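Formate oxidase (Aspergillus oryzae, PDB 5ZU2) oxidises formate with a bound FAD, which can be converted to 8-formyl-FAD, and belongs to the GMC oxidoreductase family. Local coordinates at residues K82-G87 and C505-H510. The protein carries 1 engineered substitution. Sequence-based numbering, arbitrary orientation.
With FAD (flavin-adenine dinucleotide), chain D.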
loop_
_atom_site.group_PDB
_atom_site.type_symbol
_atom_site.label_atom_id
_atom_site.label_comp_id
_atom_site.label_asym_id
_atom_site.label_seq_id
_atom_site.Cartn_x
_atom_site.Cartn_y
_atom_site.Cartn_z
ATOM N N LYS A 82 5.338 1.517 -16.888
ATOM C CA LYS A 82 5.444 0.111 -16.614
ATOM C C LYS A 82 6.835 -0.080 -16.026
ATOM O O LYS A 82 7.801 0.438 -16.596
ATOM C CB LYS A 82 5.264 -0.767 -17.855
ATOM C CG LYS A 82 5.383 -2.269 -17.587
ATOM C CD LYS A 82 5.273 -3.056 -18.872
ATOM C CE LYS A 82 5.773 -4.485 -18.751
ATOM N NZ LYS A 82 4.910 -5.356 -17.926
ATOM N N PRO A 83 6.974 -0.784 -14.895
ATOM C CA PRO A 83 5.925 -1.462 -14.135
ATOM C C PRO A 83 5.270 -0.620 -13.048
ATOM O O PRO A 83 5.978 0.110 -12.360
ATOM C CB PRO A 83 6.684 -2.613 -13.474
ATOM C CG PRO A 83 8.028 -2.007 -13.169
ATOM C CD PRO A 83 8.300 -1.006 -14.289
ATOM N N ASN A 84 3.950 -0.755 -12.885
ATOM C CA ASN A 84 3.263 -0.370 -11.654
ATOM C C ASN A 84 3.204 -1.615 -10.772
ATOM O O ASN A 84 2.434 -2.543 -11.047
ATOM C CB ASN A 84 1.867 0.172 -11.945
ATOM C CG ASN A 84 1.197 0.757 -10.709
ATOM O OD1 ASN A 84 1.847 1.031 -9.701
ATOM N ND2 ASN A 84 -0.102 0.981 -10.797
ATOM N N THR A 85 4.031 -1.649 -9.733
ATOM C CA THR A 85 4.397 -2.903 -9.079
ATOM C C THR A 85 3.301 -3.392 -8.134
ATOM O O THR A 85 2.685 -2.605 -7.424
ATOM C CB THR A 85 5.712 -2.701 -8.342
ATOM O OG1 THR A 85 6.747 -2.501 -9.314
ATOM C CG2 THR A 85 6.069 -3.882 -7.412
ATOM N N ARG A 86 3.031 -4.697 -8.174
ATOM C CA ARG A 86 2.070 -5.389 -7.316
ATOM C C ARG A 86 2.578 -6.806 -7.140
ATOM O O ARG A 86 3.055 -7.413 -8.102
ATOM C CB ARG A 86 0.658 -5.463 -7.932
ATOM C CG ARG A 86 -0.145 -4.168 -8.009
ATOM C CD ARG A 86 -0.622 -3.815 -6.647
ATOM N NE ARG A 86 0.095 -2.673 -6.111
ATOM C CZ ARG A 86 -0.112 -2.194 -4.896
ATOM N NH1 ARG A 86 -1.001 -2.778 -4.102
ATOM N NH2 ARG A 86 0.566 -1.138 -4.473
ATOM N N GLY A 87 2.417 -7.353 -5.938
ATOM C CA GLY A 87 2.995 -8.652 -5.639
ATOM C C GLY A 87 2.249 -9.772 -6.337
ATOM O O GLY A 87 1.015 -9.818 -6.324
ATOM N N CYS A 505 6.397 12.661 -11.206
ATOM C CA CYS A 505 5.647 11.960 -10.178
ATOM C C CYS A 505 5.542 10.471 -10.488
ATOM O O CYS A 505 5.812 10.010 -11.598
ATOM C CB CYS A 505 4.252 12.559 -10.012
ATOM S SG CYS A 505 3.138 12.231 -11.415
ATOM N N GLN A 506 5.137 9.714 -9.473
ATOM C CA GLN A 506 4.884 8.290 -9.613
ATOM C C GLN A 506 3.848 7.903 -8.574
ATOM O O GLN A 506 3.409 8.732 -7.766
ATOM C CB GLN A 506 6.165 7.464 -9.442
ATOM C CG GLN A 506 6.691 7.424 -8.027
ATOM C CD GLN A 506 7.854 6.458 -7.880
ATOM O OE1 GLN A 506 8.945 6.709 -8.393
ATOM N NE2 GLN A 506 7.619 5.332 -7.197
ATOM N N THR A 507 3.448 6.634 -8.601
ATOM C CA THR A 507 2.638 6.108 -7.514
ATOM C C THR A 507 3.489 5.958 -6.265
ATOM O O THR A 507 4.638 5.523 -6.331
ATOM C CB THR A 507 2.020 4.754 -7.895
ATOM O OG1 THR A 507 1.318 4.201 -6.768
ATOM C CG2 THR A 507 3.096 3.752 -8.422
ATOM N N ALA A 508 2.926 6.328 -5.119
ATOM C CA ALA A 508 3.535 5.970 -3.843
ATOM C C ALA A 508 3.174 4.562 -3.425
ATOM O O ALA A 508 3.520 4.162 -2.305
ATOM C CB ALA A 508 3.136 6.954 -2.740
ATOM N N PHE A 509 2.490 3.823 -4.308
ATOM C CA PHE A 509 2.156 2.405 -4.153
ATOM C C PHE A 509 1.002 2.157 -3.192
ATOM O O PHE A 509 0.954 1.107 -2.542
ATOM C CB PHE A 509 3.390 1.609 -3.706
ATOM C CG PHE A 509 4.571 1.719 -4.661
ATOM C CD1 PHE A 509 4.510 1.151 -5.933
ATOM C CD2 PHE A 509 5.726 2.400 -4.292
ATOM C CE1 PHE A 509 5.584 1.240 -6.823
ATOM C CE2 PHE A 509 6.794 2.486 -5.177
ATOM C CZ PHE A 509 6.719 1.910 -6.448
ATOM N N HIS A 510 0.033 3.085 -3.128
ATOM C CA HIS A 510 -1.092 2.901 -2.213
ATOM C C HIS A 510 -2.466 2.863 -2.886
ATOM O O HIS A 510 -3.409 3.475 -2.370
ATOM C CB HIS A 510 -1.085 4.025 -1.164
ATOM C CG HIS A 510 0.240 4.220 -0.497
ATOM N ND1 HIS A 510 1.116 3.182 -0.273
ATOM C CD2 HIS A 510 0.833 5.323 0.007
ATOM C CE1 HIS A 510 2.193 3.639 0.336
ATOM N NE2 HIS A 510 2.045 4.938 0.513
HETATM P PA FAD D . -2.350 -7.751 -2.578
HETATM O O1A FAD D . -1.676 -7.248 -3.775
HETATM O O2A FAD D . -1.474 -7.815 -1.336
HETATM O O5B FAD D . -2.975 -9.237 -2.817
HETATM C C5B FAD D . -3.602 -9.614 -4.064
HETATM C C4B FAD D . -3.266 -11.065 -4.315
HETATM O O4B FAD D . -4.148 -11.615 -5.324
HETATM C C3B FAD D . -1.837 -11.335 -4.792
HETATM O O3B FAD D . -1.257 -12.456 -4.132
HETATM C C2B FAD D . -2.024 -11.644 -6.277
HETATM O O2B FAD D . -1.002 -12.481 -6.829
HETATM C C1B FAD D . -3.380 -12.341 -6.254
HETATM N N9A FAD D . -4.063 -12.317 -7.542
HETATM C C8A FAD D . -4.369 -11.194 -8.259
HETATM N N7A FAD D . -4.986 -11.432 -9.389
HETATM C C5A FAD D . -5.066 -12.812 -9.439
HETATM C C6A FAD D . -5.607 -13.694 -10.395
HETATM N N6A FAD D . -6.179 -13.285 -11.534
HETATM N N1A FAD D . -5.546 -15.022 -10.132
HETATM C C2A FAD D . -4.971 -15.421 -8.995
HETATM N N3A FAD D . -4.421 -14.685 -8.025
HETATM C C4A FAD D . -4.498 -13.377 -8.309
HETATM N N1 FAD D . 2.039 -0.190 2.195
HETATM C C2 FAD D . 2.474 0.302 3.392
HETATM O O2 FAD D . 1.699 0.453 4.348
HETATM N N3 FAD D . 3.825 0.641 3.553
HETATM C C4 FAD D . 4.820 0.535 2.582
HETATM O O4 FAD D . 5.979 0.879 2.832
HETATM C C4X FAD D . 4.334 0.003 1.313
HETATM N N5 FAD D . 5.194 -0.131 0.330
HETATM C C5X FAD D . 4.735 -0.635 -0.872
HETATM C C6 FAD D . 5.652 -0.808 -1.915
HETATM C C7 FAD D . 5.255 -1.326 -3.141
HETATM C C7M FAD D . 6.274 -1.486 -4.246
HETATM C C8 FAD D . 3.908 -1.691 -3.330
HETATM C C8M FAD D . 3.441 -2.258 -4.640
HETATM C C9 FAD D . 2.993 -1.533 -2.287
HETATM C C9A FAD D . 3.394 -1.009 -1.061
HETATM N N10 FAD D . 2.502 -0.854 0.028
HETATM C C10 FAD D . 2.933 -0.339 1.221
HETATM C "C1'" FAD D . 1.076 -1.147 -0.113
HETATM C "C2'" FAD D . 0.641 -2.476 0.472
HETATM O "O2'" FAD D . 1.662 -3.453 0.287
HETATM C "C3'" FAD D . -0.620 -2.921 -0.269
HETATM O "O3'" FAD D . -1.562 -1.853 -0.335
HETATM C "C4'" FAD D . -1.322 -4.156 0.288
HETATM O "O4'" FAD D . -0.362 -5.210 0.406
HETATM C "C5'" FAD D . -2.503 -4.508 -0.589
HETATM O "O5'" FAD D . -3.103 -5.724 -0.100
HETATM P P FAD D . -4.260 -6.439 -0.877
HETATM O O1P FAD D . -4.519 -7.717 -0.077
HETATM O O2P FAD D . -5.346 -5.428 -1.099
HETATM O O3P FAD D . -3.610 -6.841 -2.264
#
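The hydroxyl of Thr507, a residue whose methyl packs against Asn84, is gripped twice: OG1 accepts from the backbone N of Phe509 at 2.8 Å, closing an ST turn, and is hydrogen-bonded to the carboxylate of Asp306. With OG1 opposite the backbone N (chi1 175°), CG2 lies between the backbone N and the carbonyl carbon and meets Asn84, 3.3 Å from OD1; the two side chains cross at about a right angle. The amide nitrogen of Asn84 is hydrogen-bonded to Thr69. Arg86 provides the hydrogen bond between 82-87 and 505-510. Its NH2 reaches Phe509 O at 3.0 Å with a bent N-H...O angle of 133°; the oxygen lies in the guanidinium plane, but the nitrogen stands well above the carbonyl plane. NE folds back onto Thr85 O at 2.9 Å, a bond made possible by bends at chi2 and chi3. Bonds from two of its nitrogens restrict the rotation of the guanidinium. NH2 comes to 3.1 Å from FAD C8M, and Thr85 O, which takes NE, lies 2.9 Å from the same carbon. Phe509 covers one face of the flavin's benzenoid ring: its CB approaches FAD C8 at 3.4 Å, while FAD C7M sits over the centre of one phenyl face, a CH-pi type of packing, and Thr507 O over the other. Thr507 O is also bound by Gln506 NE2. Thr85 adds its CG2 near the same flavin methyls, with OG1 hydrogen-bonded to Asp64. Two segments far apart in sequence thus close round the dimethylbenzene edge of the isoalloxazine. C8M is the carbon oxidised in 8-formyl-FAD; the guanidinium, probably charged, could stabilise negative charge building on the flavin if C8M loses a proton, while Thr85 O sits against the same carbon, and both may bear on the conversion.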